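Local coordinates for protein endolysin (Clostridium phage phiCD27, PDB 3QAY) that probably cleaves the amide bond between N-acetylmuramic acid and L-alanine in the cell wall of Clostridium difficile, as a zinc-dependent amidase of a phage endolysin, at residues A[40-45]-A[169-174]; A[118-123]-A[156-161]; A[102-107]-A[138-143]; A[3-8]-A[76-81]. One frame throughout, in Å; residues are numbered along the deposited sequence.

Contact 1 of 4, residues A[40-45]-A[169-174]. With PO4 (phosphate ion), chain G.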
loop_
_atom_site.group_PDB
_atom_site.type_symbol
_atom_site.label_atom_id
_atom_site.label_comp_id
_atom_site.label_asym_id
_atom_site.label_seq_id
_atom_site.Cartn_x
_atom_site.Cartn_y
_atom_site.Cartn_z
ATOM N N ASP A 40 13.030 -2.186 1.407
ATOM C CA ASP A 40 14.223 -2.814 1.970
ATOM C C ASP A 40 13.972 -4.256 2.412
ATOM O O ASP A 40 14.859 -5.110 2.306
ATOM C CB ASP A 40 14.746 -1.999 3.162
ATOM C CG ASP A 40 15.506 -0.754 2.740
ATOM O OD1 ASP A 40 15.856 -0.619 1.549
ATOM O OD2 ASP A 40 15.764 0.091 3.621
ATOM N N THR A 41 12.773 -4.524 2.914
ATOM C CA THR A 41 12.409 -5.881 3.315
ATOM C C THR A 41 12.360 -6.806 2.090
ATOM O O THR A 41 12.873 -7.930 2.138
ATOM C CB THR A 41 11.080 -5.900 4.096
ATOM O OG1 THR A 41 11.154 -4.951 5.169
ATOM C CG2 THR A 41 10.810 -7.277 4.670
ATOM N N PHE A 42 11.780 -6.322 0.991
ATOM C CA PHE A 42 11.825 -7.054 -0.281
ATOM C C PHE A 42 13.259 -7.227 -0.774
ATOM O O PHE A 42 13.622 -8.297 -1.250
ATOM C CB PHE A 42 11.017 -6.349 -1.375
ATOM C CG PHE A 42 9.549 -6.659 -1.350
ATOM C CD1 PHE A 42 9.092 -7.930 -1.665
ATOM C CD2 PHE A 42 8.619 -5.666 -1.056
ATOM C CE1 PHE A 42 7.746 -8.225 -1.655
ATOM C CE2 PHE A 42 7.263 -5.946 -1.048
ATOM C CZ PHE A 42 6.822 -7.229 -1.352
ATOM N N ARG A 43 14.062 -6.170 -0.664
ATOM C CA ARG A 43 15.428 -6.188 -1.188
ATOM C C ARG A 43 16.304 -7.218 -0.482
ATOM O O ARG A 43 17.131 -7.881 -1.118
ATOM C CB ARG A 43 16.055 -4.795 -1.096
ATOM C CG ARG A 43 15.461 -3.793 -2.068
ATOM C CD ARG A 43 16.099 -2.424 -1.917
ATOM N NE ARG A 43 15.436 -1.434 -2.772
ATOM C CZ ARG A 43 14.965 -0.251 -2.373
ATOM N NH1 ARG A 43 15.088 0.159 -1.117
ATOM N NH2 ARG A 43 14.375 0.547 -3.258
ATOM N N LYS A 44 16.104 -7.365 0.827
ATOM C CA LYS A 44 16.804 -8.377 1.620
ATOM C C LYS A 44 16.597 -9.790 1.058
ATOM O O LYS A 44 17.485 -10.640 1.158
ATOM C CB LYS A 44 16.346 -8.321 3.082
ATOM C CG LYS A 44 17.233 -9.107 4.049
ATOM C CD LYS A 44 16.885 -8.809 5.504
ATOM C CE LYS A 44 17.998 -9.251 6.456
ATOM N NZ LYS A 44 17.712 -8.859 7.876
ATOM N N GLU A 45 15.431 -10.030 0.460
ATOM C CA GLU A 45 15.125 -11.320 -0.158
ATOM C C GLU A 45 15.542 -11.389 -1.635
ATOM O O GLU A 45 15.227 -12.361 -2.318
ATOM C CB GLU A 45 13.631 -11.632 -0.017
ATOM C CG GLU A 45 13.089 -11.483 1.392
ATOM C CD GLU A 45 13.869 -12.282 2.418
ATOM O OE1 GLU A 45 14.025 -13.505 2.225
ATOM O OE2 GLU A 45 14.317 -11.682 3.419
ATOM N N LEU A 169 5.168 -8.752 7.246
ATOM C CA LEU A 169 3.913 -9.476 7.000
ATOM C C LEU A 169 3.480 -9.354 5.538
ATOM O O LEU A 169 3.053 -10.334 4.921
ATOM C CB LEU A 169 2.804 -8.980 7.935
ATOM C CG LEU A 169 2.958 -9.339 9.420
ATOM C CD1 LEU A 169 1.840 -8.709 10.256
ATOM C CD2 LEU A 169 2.972 -10.852 9.601
ATOM N N ILE A 170 3.620 -8.156 4.986
ATOM C CA ILE A 170 3.298 -7.907 3.584
ATOM C C ILE A 170 4.227 -8.681 2.663
ATOM O O ILE A 170 3.781 -9.276 1.689
ATOM C CB ILE A 170 3.418 -6.417 3.228
ATOM C CG1 ILE A 170 2.332 -5.605 3.944
ATOM C CG2 ILE A 170 3.336 -6.234 1.711
ATOM C CD1 ILE A 170 2.441 -4.097 3.760
ATOM N N VAL A 171 5.519 -8.661 2.972
ATOM C CA VAL A 171 6.517 -9.348 2.155
ATOM C C VAL A 171 6.333 -10.873 2.213
ATOM O O VAL A 171 6.353 -11.547 1.178
ATOM C CB VAL A 171 7.945 -8.961 2.582
ATOM C CG1 VAL A 171 8.985 -9.768 1.802
ATOM C CG2 VAL A 171 8.164 -7.466 2.379
ATOM N N GLU A 172 6.139 -11.414 3.412
ATOM C CA GLU A 172 5.866 -12.849 3.559
ATOM C C GLU A 172 4.659 -13.263 2.722
ATOM O O GLU A 172 4.678 -14.310 2.062
ATOM C CB GLU A 172 5.649 -13.228 5.025
ATOM C CG GLU A 172 6.928 -13.259 5.842
ATOM C CD GLU A 172 6.736 -13.836 7.237
ATOM O OE1 GLU A 172 5.591 -13.861 7.739
ATOM O OE2 GLU A 172 7.744 -14.262 7.832
ATOM N N GLY A 173 3.618 -12.431 2.749
ATOM C CA GLY A 173 2.412 -12.657 1.965
ATOM C C GLY A 173 2.668 -12.650 0.472
ATOM O O GLY A 173 2.303 -13.588 -0.224
ATOM N N VAL A 174 3.294 -11.590 -0.026
ATOM C CA VAL A 174 3.571 -11.474 -1.466
ATOM C C VAL A 174 4.469 -12.619 -1.943
ATOM O O VAL A 174 4.189 -13.260 -2.958
ATOM C CB VAL A 174 4.196 -10.105 -1.807
ATOM C CG1 VAL A 174 4.722 -10.078 -3.235
ATOM C CG2 VAL A 174 3.170 -8.990 -1.586
HETATM P P PO4 G . 13.855 3.849 -4.317
HETATM O O1 PO4 G . 13.825 5.314 -3.964
HETATM O O2 PO4 G . 13.317 3.068 -3.142
HETATM O O3 PO4 G . 13.040 3.603 -5.561
HETATM O O4 PO4 G . 15.272 3.413 -4.606
#
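Val171 sets its CG2 methyl squarely on the Phe42 ring, and these two residues supply most of the buried surface. CG2 lies 3.8 Å from the ring centroid and 7° off the ring normal, which identifies a centred CH-pi contact. The methyl is aimed there because it stands anti to the carbonyl carbon while CG1 is anti to N (chi1 175°); CG1 reaches the CD1-CE1 side of the same ring. Thr41, the residue before Phe42, brings its CG2 to 3.5 Å from Val171 CG2, whereas its hydroxyl turns back to Val37 O of its own helix. Val174 meets the ring at its edge, with CG1 3.9 Å from Phe42 CE1. The helical segments cross at -47°, their axes 9.7 Å apart at closest approach. Beyond the pair, Ile82 of the central sheet also touches Phe42, and Tyr108 and Ile112 of helix 103-116 touch Val174. Arg43 NH1 pairs with Asp40 OD1, and its NH2 bonds to Val49 O and to a phosphate ion probably from the crystallisation liquor. With no hydrogen bond between the segments, helices 27-44 and 152-175 are joined here by apolar packing and one CH-pi contact.

Contact 2 of 4, residues A[118-123]-A[156-161]. With PO4 (phosphate ion), chain H.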
loop_
_atom_site.group_PDB
_atom_site.type_symbol
_atom_site.label_atom_id
_atom_site.label_comp_id
_atom_site.label_asym_id
_atom_site.label_seq_id
_atom_site.Cartn_x
_atom_site.Cartn_y
_atom_site.Cartn_z
ATOM N N THR A 118 -2.903 -11.949 11.120
ATOM C CA THR A 118 -2.283 -12.450 12.340
ATOM C C THR A 118 -2.245 -11.400 13.464
ATOM O O THR A 118 -2.094 -11.749 14.642
ATOM C CB THR A 118 -0.848 -12.922 12.042
ATOM O OG1 THR A 118 -0.429 -13.857 13.045
ATOM C CG2 THR A 118 0.104 -11.740 11.998
ATOM N N VAL A 119 -2.372 -10.125 13.091
ATOM C CA VAL A 119 -2.333 -9.001 14.033
ATOM C C VAL A 119 -3.608 -8.146 13.991
ATOM O O VAL A 119 -4.140 -7.761 15.032
ATOM C CB VAL A 119 -1.124 -8.100 13.734
ATOM C CG1 VAL A 119 -1.124 -6.876 14.633
ATOM C CG2 VAL A 119 0.171 -8.906 13.888
ATOM N N PHE A 120 -4.082 -7.856 12.784
ATOM C CA PHE A 120 -5.297 -7.079 12.573
ATOM C C PHE A 120 -6.482 -7.985 12.237
ATOM O O PHE A 120 -6.318 -9.183 11.990
ATOM C CB PHE A 120 -5.087 -6.103 11.410
ATOM C CG PHE A 120 -3.935 -5.169 11.606
ATOM C CD1 PHE A 120 -4.096 -3.997 12.326
ATOM C CD2 PHE A 120 -2.686 -5.462 11.074
ATOM C CE1 PHE A 120 -3.032 -3.136 12.521
ATOM C CE2 PHE A 120 -1.615 -4.602 11.263
ATOM C CZ PHE A 120 -1.786 -3.436 11.986
ATOM N N LYS A 121 -7.676 -7.403 12.213
ATOM C CA LYS A 121 -8.844 -8.103 11.684
ATOM C C LYS A 121 -8.644 -8.338 10.187
ATOM O O LYS A 121 -8.355 -7.395 9.452
ATOM C CB LYS A 121 -10.106 -7.272 11.908
ATOM C CG LYS A 121 -11.368 -7.859 11.288
ATOM C CD LYS A 121 -12.516 -6.874 11.382
ATOM C CE LYS A 121 -13.827 -7.507 10.974
ATOM N NZ LYS A 121 -14.382 -8.385 12.047
ATOM N N ASN A 122 -8.785 -9.585 9.741
ATOM C CA ASN A 122 -8.714 -9.894 8.312
ATOM C C ASN A 122 -10.056 -9.586 7.657
ATOM O O ASN A 122 -10.989 -10.381 7.743
ATOM C CB ASN A 122 -8.328 -11.363 8.083
ATOM C CG ASN A 122 -8.082 -11.689 6.613
ATOM O OD1 ASN A 122 -8.446 -10.924 5.711
ATOM N ND2 ASN A 122 -7.458 -12.835 6.367
ATOM N N ARG A 123 -10.144 -8.426 7.009
ATOM C CA ARG A 123 -11.369 -8.015 6.311
ATOM C C ARG A 123 -11.539 -8.727 4.968
ATOM O O ARG A 123 -12.624 -8.705 4.396
ATOM C CB ARG A 123 -11.398 -6.493 6.098
ATOM C CG ARG A 123 -11.358 -5.687 7.397
ATOM C CD ARG A 123 -11.048 -4.210 7.150
ATOM N NE ARG A 123 -12.105 -3.524 6.405
ATOM C CZ ARG A 123 -13.243 -3.067 6.925
ATOM N NH1 ARG A 123 -13.514 -3.208 8.221
ATOM N NH2 ARG A 123 -14.128 -2.464 6.135
ATOM N N ASP A 156 -2.179 1.593 17.430
ATOM C CA ASP A 156 -1.375 1.066 18.541
ATOM C C ASP A 156 -0.727 -0.273 18.170
ATOM O O ASP A 156 0.431 -0.512 18.502
ATOM C CB ASP A 156 -2.221 0.899 19.810
ATOM C CG ASP A 156 -2.579 2.228 20.459
ATOM O OD1 ASP A 156 -1.931 3.251 20.152
ATOM O OD2 ASP A 156 -3.509 2.244 21.284
ATOM N N LYS A 157 -1.471 -1.136 17.485
ATOM C CA LYS A 157 -0.908 -2.394 16.983
ATOM C C LYS A 157 0.222 -2.130 15.991
ATOM O O LYS A 157 1.256 -2.785 16.046
ATOM C CB LYS A 157 -1.976 -3.254 16.312
ATOM C CG LYS A 157 -2.925 -3.959 17.269
ATOM C CD LYS A 157 -4.048 -4.620 16.479
ATOM C CE LYS A 157 -4.976 -5.420 17.375
ATOM N NZ LYS A 157 -6.058 -6.051 16.590
ATOM N N ALA A 158 0.017 -1.160 15.102
ATOM C CA ALA A 158 1.005 -0.819 14.078
ATOM C C ALA A 158 2.293 -0.307 14.703
ATOM O O ALA A 158 3.384 -0.728 14.315
ATOM C CB ALA A 158 0.436 0.226 13.108
ATOM N N LYS A 159 2.163 0.604 15.664
ATOM C CA LYS A 159 3.317 1.105 16.414
ATOM C C LYS A 159 4.008 0.015 17.254
ATOM O O LYS A 159 5.213 0.088 17.494
ATOM C CB LYS A 159 2.915 2.290 17.291
ATOM C CG LYS A 159 2.614 3.550 16.493
ATOM C CD LYS A 159 2.411 4.767 17.389
ATOM C CE LYS A 159 1.109 4.697 18.173
ATOM N NZ LYS A 159 0.929 5.882 19.056
ATOM N N LYS A 160 3.254 -0.993 17.686
ATOM C CA LYS A 160 3.844 -2.155 18.358
ATOM C C LYS A 160 4.673 -2.979 17.371
ATOM O O LYS A 160 5.829 -3.297 17.646
ATOM C CB LYS A 160 2.761 -3.011 19.025
ATOM C CG LYS A 160 3.265 -4.275 19.702
ATOM C CD LYS A 160 2.229 -4.840 20.679
ATOM C CE LYS A 160 2.662 -6.186 21.252
ATOM N NZ LYS A 160 1.968 -6.487 22.552
ATOM N N LEU A 161 4.090 -3.295 16.215
ATOM C CA LEU A 161 4.801 -4.033 15.159
ATOM C C LEU A 161 5.977 -3.233 14.612
ATOM O O LEU A 161 7.040 -3.790 14.334
ATOM C CB LEU A 161 3.865 -4.372 13.992
ATOM C CG LEU A 161 3.149 -5.715 14.000
ATOM C CD1 LEU A 161 2.546 -6.000 15.354
ATOM C CD2 LEU A 161 2.090 -5.731 12.920
HETATM P P PO4 H . -12.812 -11.752 12.722
HETATM O O1 PO4 H . -12.728 -10.376 13.343
HETATM O O2 PO4 H . -13.813 -12.594 13.491
HETATM O O3 PO4 H . -13.224 -11.677 11.273
HETATM O O4 PO4 H . -11.452 -12.403 12.823
#
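Val119 and Leu161 meet tip to tip, the forked end of one against the forked end of the other. Val119 CG1 is 3.8 Å from Leu161 CD2, and CG2 of the valine lies equally near that methyl. The valine bump also fits beside the preceding turn of the helix, where Lys157 CB stands 4.1 Å from Val119 CG1. Both methyls of the valine thus bear on Leu161, and CG1 also leans against the base of the Lys157 chain. Phe120 enters alongside, sliding past Lys157 in the opposite direction: its CE1 comes to 3.9 Å from Lys157 CB. The leading end of the ring fits the low spot left by the small Ala158, whose CB is 4.4 Å from Phe120 CZ. One face of this ring is partly covered by its own neighbour, Val119 CG1, placed over the rim and not the centre, so the two side chains meet the helix surface as one joint wedge. Lys157 runs out fully extended beyond CG (chi4 180°), which carries NZ back over the loop to Val119 O at 3.0 Å. This bond lies in the carbonyl plane, with a C=O...N angle of 153°, and adds one polar tie beside the apolar contacts. Farther out, Lys121 NZ bonds at 2.9 Å to O1 of a second phosphate ion, again probably from the crystallisation liquor. Leu169 and Ile166, later in the same helix, continue the surface that receives Val119 and Phe120. The arrangement belongs to the alpha/beta fold of the amidase: the loop joining helix 103-116 to edge strand 122-127 is pinned on the C-terminal helix 152-175.

Contact 3 of 4, residues A[102-107]-A[138-143]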
loop_
_atom_site.group_PDB
_atom_site.type_symbol
_atom_site.label_atom_id
_atom_site.label_comp_id
_atom_site.label_asym_id
_atom_site.label_seq_id
_atom_site.Cartn_x
_atom_site.Cartn_y
_atom_site.Cartn_z
ATOM N N SER A 102 -7.295 -8.850 -10.707
ATOM C CA SER A 102 -7.251 -10.084 -11.487
ATOM C C SER A 102 -7.115 -11.311 -10.591
ATOM O O SER A 102 -6.928 -11.198 -9.379
ATOM C CB SER A 102 -6.054 -10.035 -12.429
ATOM O OG SER A 102 -4.856 -9.887 -11.684
ATOM N N ASN A 103 -7.189 -12.488 -11.203
ATOM C CA ASN A 103 -6.975 -13.732 -10.472
ATOM C C ASN A 103 -5.559 -13.819 -9.897
ATOM O O ASN A 103 -5.362 -14.362 -8.809
ATOM C CB ASN A 103 -7.270 -14.951 -11.357
ATOM C CG ASN A 103 -8.762 -15.144 -11.625
ATOM O OD1 ASN A 103 -9.615 -14.744 -10.827
ATOM N ND2 ASN A 103 -9.077 -15.771 -12.751
ATOM N N LYS A 104 -4.577 -13.286 -10.622
ATOM C CA LYS A 104 -3.193 -13.272 -10.144
ATOM C C LYS A 104 -3.062 -12.354 -8.940
ATOM O O LYS A 104 -2.440 -12.710 -7.939
ATOM C CB LYS A 104 -2.235 -12.830 -11.254
ATOM C CG LYS A 104 -2.040 -13.878 -12.344
ATOM C CD LYS A 104 -1.094 -13.394 -13.432
ATOM C CE LYS A 104 -0.873 -14.462 -14.493
ATOM N NZ LYS A 104 -2.102 -14.684 -15.316
ATOM N N GLY A 105 -3.662 -11.175 -9.053
ATOM C CA GLY A 105 -3.740 -10.228 -7.955
ATOM C C GLY A 105 -4.439 -10.791 -6.733
ATOM O O GLY A 105 -4.020 -10.529 -5.617
ATOM N N LEU A 106 -5.502 -11.563 -6.948
ATOM C CA LEU A 106 -6.198 -12.251 -5.856
ATOM C C LEU A 106 -5.268 -13.162 -5.039
ATOM O O LEU A 106 -5.378 -13.207 -3.814
ATOM C CB LEU A 106 -7.382 -13.057 -6.398
ATOM C CG LEU A 106 -8.132 -13.974 -5.423
ATOM C CD1 LEU A 106 -8.762 -13.192 -4.275
ATOM C CD2 LEU A 106 -9.182 -14.775 -6.177
ATOM N N GLU A 107 -4.354 -13.873 -5.702
ATOM C CA GLU A 107 -3.420 -14.755 -4.990
ATOM C C GLU A 107 -2.582 -13.967 -3.992
ATOM O O GLU A 107 -2.509 -14.323 -2.811
ATOM C CB GLU A 107 -2.480 -15.472 -5.956
ATOM C CG GLU A 107 -3.139 -16.472 -6.881
ATOM C CD GLU A 107 -2.109 -17.290 -7.638
ATOM O OE1 GLU A 107 -1.847 -16.997 -8.828
ATOM O OE2 GLU A 107 -1.537 -18.213 -7.021
ATOM N N LYS A 138 -0.135 -1.859 -16.131
ATOM C CA LYS A 138 0.190 -3.070 -16.899
ATOM C C LYS A 138 0.515 -4.256 -15.993
ATOM O O LYS A 138 -0.055 -5.327 -16.165
ATOM C CB LYS A 138 1.330 -2.848 -17.900
ATOM C CG LYS A 138 1.372 -3.926 -18.991
ATOM C CD LYS A 138 2.484 -3.687 -19.984
ATOM C CE LYS A 138 2.207 -4.324 -21.340
ATOM N NZ LYS A 138 1.581 -5.671 -21.257
ATOM N N PRO A 139 1.426 -4.076 -15.019
ATOM C CA PRO A 139 1.683 -5.232 -14.155
ATOM C C PRO A 139 0.498 -5.591 -13.265
ATOM O O PRO A 139 -0.385 -4.757 -13.028
ATOM C CB PRO A 139 2.860 -4.774 -13.294
ATOM C CG PRO A 139 2.799 -3.293 -13.310
ATOM C CD PRO A 139 2.254 -2.914 -14.647
ATOM N N THR A 140 0.475 -6.835 -12.798
ATOM C CA THR A 140 -0.407 -7.221 -11.702
ATOM C C THR A 140 -0.257 -6.203 -10.581
ATOM O O THR A 140 0.866 -5.806 -10.245
ATOM C CB THR A 140 -0.054 -8.617 -11.173
ATOM O OG1 THR A 140 -0.121 -9.554 -12.251
ATOM C CG2 THR A 140 -1.019 -9.040 -10.072
ATOM N N ALA A 141 -1.382 -5.755 -10.026
ATOM C CA ALA A 141 -1.361 -4.738 -8.980
ATOM C C ALA A 141 -2.258 -5.109 -7.809
ATOM O O ALA A 141 -3.277 -5.782 -7.985
ATOM C CB ALA A 141 -1.772 -3.396 -9.540
ATOM N N VAL A 142 -1.854 -4.672 -6.615
ATOM C CA VAL A 142 -2.706 -4.736 -5.438
ATOM C C VAL A 142 -2.645 -3.416 -4.678
ATOM O O VAL A 142 -1.625 -2.733 -4.668
ATOM C CB VAL A 142 -2.346 -5.918 -4.503
ATOM C CG1 VAL A 142 -2.595 -7.228 -5.213
ATOM C CG2 VAL A 142 -0.913 -5.830 -4.024
ATOM N N LEU A 143 -3.766 -3.049 -4.075
ATOM C CA LEU A 143 -3.833 -1.864 -3.253
ATOM C C LEU A 143 -4.003 -2.344 -1.830
ATOM O O LEU A 143 -5.000 -2.992 -1.505
ATOM C CB LEU A 143 -4.999 -0.990 -3.694
ATOM C CG LEU A 143 -5.156 0.381 -3.040
ATOM C CD1 LEU A 143 -6.130 1.227 -3.839
ATOM C CD2 LEU A 143 -5.616 0.271 -1.590
HETATM O O HOH W 1 -4.854 -7.356 -9.420
#
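Gly105, in the first turn of an N-capped helix, rests against Thr140 at the beginning of strand 140-148, so the contact belongs to the helix-on-sheet layering of the alpha/beta fold. The axes of the helical segment 103-107 and the strand segment 140-143 approach to 7.6 Å at a crossing angle of -49°. Thr140 makes the main touch with its methyl: CG2 is 3.5 Å from Gly105 N and 3.6 Å from Gly105 CA. Its torsion explains this, since OG1 sits beside the backbone N (chi1 -57°) and CG2, anti to that N, is left to meet the glycine. At OG1, the Lys104 side chain crosses that of Thr140 at about a right angle, its CB 4.0 Å from the hydroxyl oxygen. Farther along the strand, Val142 CG1 lies 3.6 Å from Gly105 O, while its side chain also packs on Ile82 and Val98 of the adjoining strands. Ser102 caps the helix, taking the hydrogen bond of Gly105 N on OG over 3.2 Å at a nearly straight 166°. A water links the start of the helix to the strand: it accepts from Ser102 N at 3.1 Å and donates to Ala141 O at 2.7 Å. Strand 140-148 is tied in turn to strand 80-87, where the backbone of Thr140 and Val142 bonds to Leu81. Chemically, the direct contact is mainly methyl groups against a glycine backbone, which allows a close approach; the hydrogen bonds identified here are the internal cap, which serves the helix's first turn, and the solvent bridge, which serves the strand carbonyl.

Contact 4 of 4, residues A[3-8]-A[76-81]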
loop_
_atom_site.group_PDB
_atom_site.type_symbol
_atom_site.label_atom_id
_atom_site.label_comp_id
_atom_site.label_asym_id
_atom_site.label_seq_id
_atom_site.Cartn_x
_atom_site.Cartn_y
_atom_site.Cartn_z
ATOM N N LYS A 3 10.891 -7.641 -9.980
ATOM C CA LYS A 3 11.001 -6.181 -9.935
ATOM C C LYS A 3 9.659 -5.607 -9.470
ATOM O O LYS A 3 8.629 -5.803 -10.125
ATOM C CB LYS A 3 11.381 -5.605 -11.300
ATOM C CG LYS A 3 11.804 -4.132 -11.230
ATOM C CD LYS A 3 12.143 -3.547 -12.592
ATOM C CE LYS A 3 12.574 -2.097 -12.446
ATOM N NZ LYS A 3 12.929 -1.462 -13.749
ATOM N N ILE A 4 9.678 -4.901 -8.344
ATOM C CA ILE A 4 8.456 -4.492 -7.668
ATOM C C ILE A 4 8.363 -2.977 -7.606
ATOM O O ILE A 4 9.353 -2.290 -7.352
ATOM C CB ILE A 4 8.384 -5.066 -6.228
ATOM C CG1 ILE A 4 8.533 -6.585 -6.237
ATOM C CG2 ILE A 4 7.066 -4.699 -5.562
ATOM C CD1 ILE A 4 8.494 -7.217 -4.848
ATOM N N CYS A 5 7.167 -2.457 -7.851
ATOM C CA CYS A 5 6.925 -1.025 -7.733
ATOM C C CYS A 5 6.045 -0.798 -6.527
ATOM O O CYS A 5 5.026 -1.468 -6.380
ATOM C CB CYS A 5 6.222 -0.488 -8.972
ATOM S SG CYS A 5 5.911 1.306 -8.930
ATOM N N ILE A 6 6.452 0.126 -5.656
ATOM C CA ILE A 6 5.628 0.538 -4.527
ATOM C C ILE A 6 5.249 1.996 -4.734
ATOM O O ILE A 6 6.123 2.865 -4.780
ATOM C CB ILE A 6 6.363 0.410 -3.171
ATOM C CG1 ILE A 6 6.789 -1.030 -2.909
ATOM C CG2 ILE A 6 5.463 0.879 -2.023
ATOM C CD1 ILE A 6 7.694 -1.176 -1.686
ATOM N N THR A 7 3.955 2.259 -4.896
ATOM C CA THR A 7 3.466 3.625 -4.914
ATOM C C THR A 7 2.881 3.970 -3.550
ATOM O O THR A 7 2.288 3.120 -2.892
ATOM C CB THR A 7 2.404 3.854 -5.997
ATOM O OG1 THR A 7 1.298 2.977 -5.791
ATOM C CG2 THR A 7 2.984 3.615 -7.380
ATOM N N VAL A 8 3.086 5.214 -3.119
ATOM C CA VAL A 8 2.423 5.738 -1.936
ATOM C C VAL A 8 1.164 6.461 -2.392
ATOM O O VAL A 8 1.221 7.348 -3.246
ATOM C CB VAL A 8 3.336 6.697 -1.152
ATOM C CG1 VAL A 8 2.551 7.468 -0.100
ATOM C CG2 VAL A 8 4.497 5.914 -0.520
ATOM N N GLY A 76 8.457 1.094 -16.105
ATOM C CA GLY A 76 9.495 0.430 -15.322
ATOM C C GLY A 76 9.637 -1.074 -15.503
ATOM O O GLY A 76 10.536 -1.674 -14.923
ATOM N N GLY A 77 8.763 -1.692 -16.296
ATOM C CA GLY A 77 8.811 -3.142 -16.513
ATOM C C GLY A 77 8.745 -3.929 -15.215
ATOM O O GLY A 77 9.649 -4.707 -14.901
ATOM N N TYR A 78 7.677 -3.726 -14.453
ATOM C CA TYR A 78 7.540 -4.348 -13.140
ATOM C C TYR A 78 6.770 -5.659 -13.219
ATOM O O TYR A 78 5.878 -5.818 -14.047
ATOM C CB TYR A 78 6.828 -3.408 -12.167
ATOM C CG TYR A 78 7.541 -2.103 -11.932
ATOM C CD1 TYR A 78 8.703 -2.051 -11.172
ATOM C CD2 TYR A 78 7.045 -0.914 -12.455
ATOM C CE1 TYR A 78 9.361 -0.853 -10.949
ATOM C CE2 TYR A 78 7.691 0.294 -12.231
ATOM C CZ TYR A 78 8.855 0.315 -11.481
ATOM O OH TYR A 78 9.507 1.505 -11.261
ATOM N N ASP A 79 7.119 -6.592 -12.345
ATOM C CA ASP A 79 6.354 -7.824 -12.192
ATOM C C ASP A 79 5.156 -7.598 -11.280
ATOM O O ASP A 79 4.170 -8.327 -11.367
ATOM C CB ASP A 79 7.241 -8.935 -11.631
ATOM C CG ASP A 79 8.471 -9.170 -12.479
ATOM O OD1 ASP A 79 8.329 -9.322 -13.707
ATOM O OD2 ASP A 79 9.580 -9.187 -11.920
ATOM N N LEU A 80 5.231 -6.574 -10.426
ATOM C CA LEU A 80 4.203 -6.327 -9.417
ATOM C C LEU A 80 4.171 -4.864 -8.948
ATOM O O LEU A 80 5.210 -4.260 -8.674
ATOM C CB LEU A 80 4.424 -7.257 -8.214
ATOM C CG LEU A 80 3.395 -7.200 -7.078
ATOM C CD1 LEU A 80 2.007 -7.567 -7.568
ATOM C CD2 LEU A 80 3.810 -8.119 -5.924
ATOM N N LEU A 81 2.964 -4.313 -8.844
ATOM C CA LEU A 81 2.734 -3.000 -8.247
ATOM C C LEU A 81 1.973 -3.146 -6.933
ATOM O O LEU A 81 0.993 -3.885 -6.859
ATOM C CB LEU A 81 1.933 -2.113 -9.204
ATOM C CG LEU A 81 1.354 -0.801 -8.654
ATOM C CD1 LEU A 81 2.457 0.121 -8.142
ATOM C CD2 LEU A 81 0.514 -0.110 -9.725
#
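Cys5 lies over one face of the Tyr78 ring, which belongs to the loop leading into strand 80-87: Cys5 CB stands 3.4 Å from the ring centroid and 3° off its normal, a centred CH-pi contact. SG lies over the same face, 4.2 Å from the centroid, as a sulfur-aromatic contact, and Gly76 O faces the opposite side of the ring. With SG anti to the backbone N (chi1 -179°), the sulfur also reaches Leu81 CD1 at 3.7 Å. Lys3 runs obliquely past the same ring. Its extended chain brings NZ to Gly76 O at 2.7 Å, while its N donates to Asp79 OD2 at 2.8 Å, on the anti side of the carboxylate. Lys3 O receives Asp79 N at 2.8 Å and, weakly, Leu80 N. The ladder proper continues with Cys5 N to Leu80 O, 2.8 Å and nearly straight at 174°. Farther out, Asp50 holds Tyr78 OH, Glu83 binds Thr7 OG1, and Val73 of helix 64-75 packs on Cys5 and Leu81. The parallel bridges, Ile4 with Leu80 and Cys5 with Leu81, pair strands 3-8 and 80-87 in the parallel part of the sheet, where the crossover from strand 48-52 through helix 64-75 to strand 80-87 passes over strand 3-8, as in alpha/beta folds.

Overall arrangement
From the N terminus, strand 3-8 opens contact 4 and the end of helix 27-44 opens contact 1 before contact 4 closes at 76-81, so these two loops cross. Segment 102-107 then opens contact 3 and 118-123 opens contact 2; contact 3 closes at 138-143 and contact 2 at 156-161, so they cross as well. Both nest inside the long loop that contact 1 closes at 169-174. Contacts 1 and 4 touch where helices 27-44 and 152-175 rest on strands 3-8 and 80-87. Contacts 3 and 4 join at neighbouring strands 140-148 and 80-87, the latter bearing zinc ligand His85. Contacts 1 and 2 share helix 152-175.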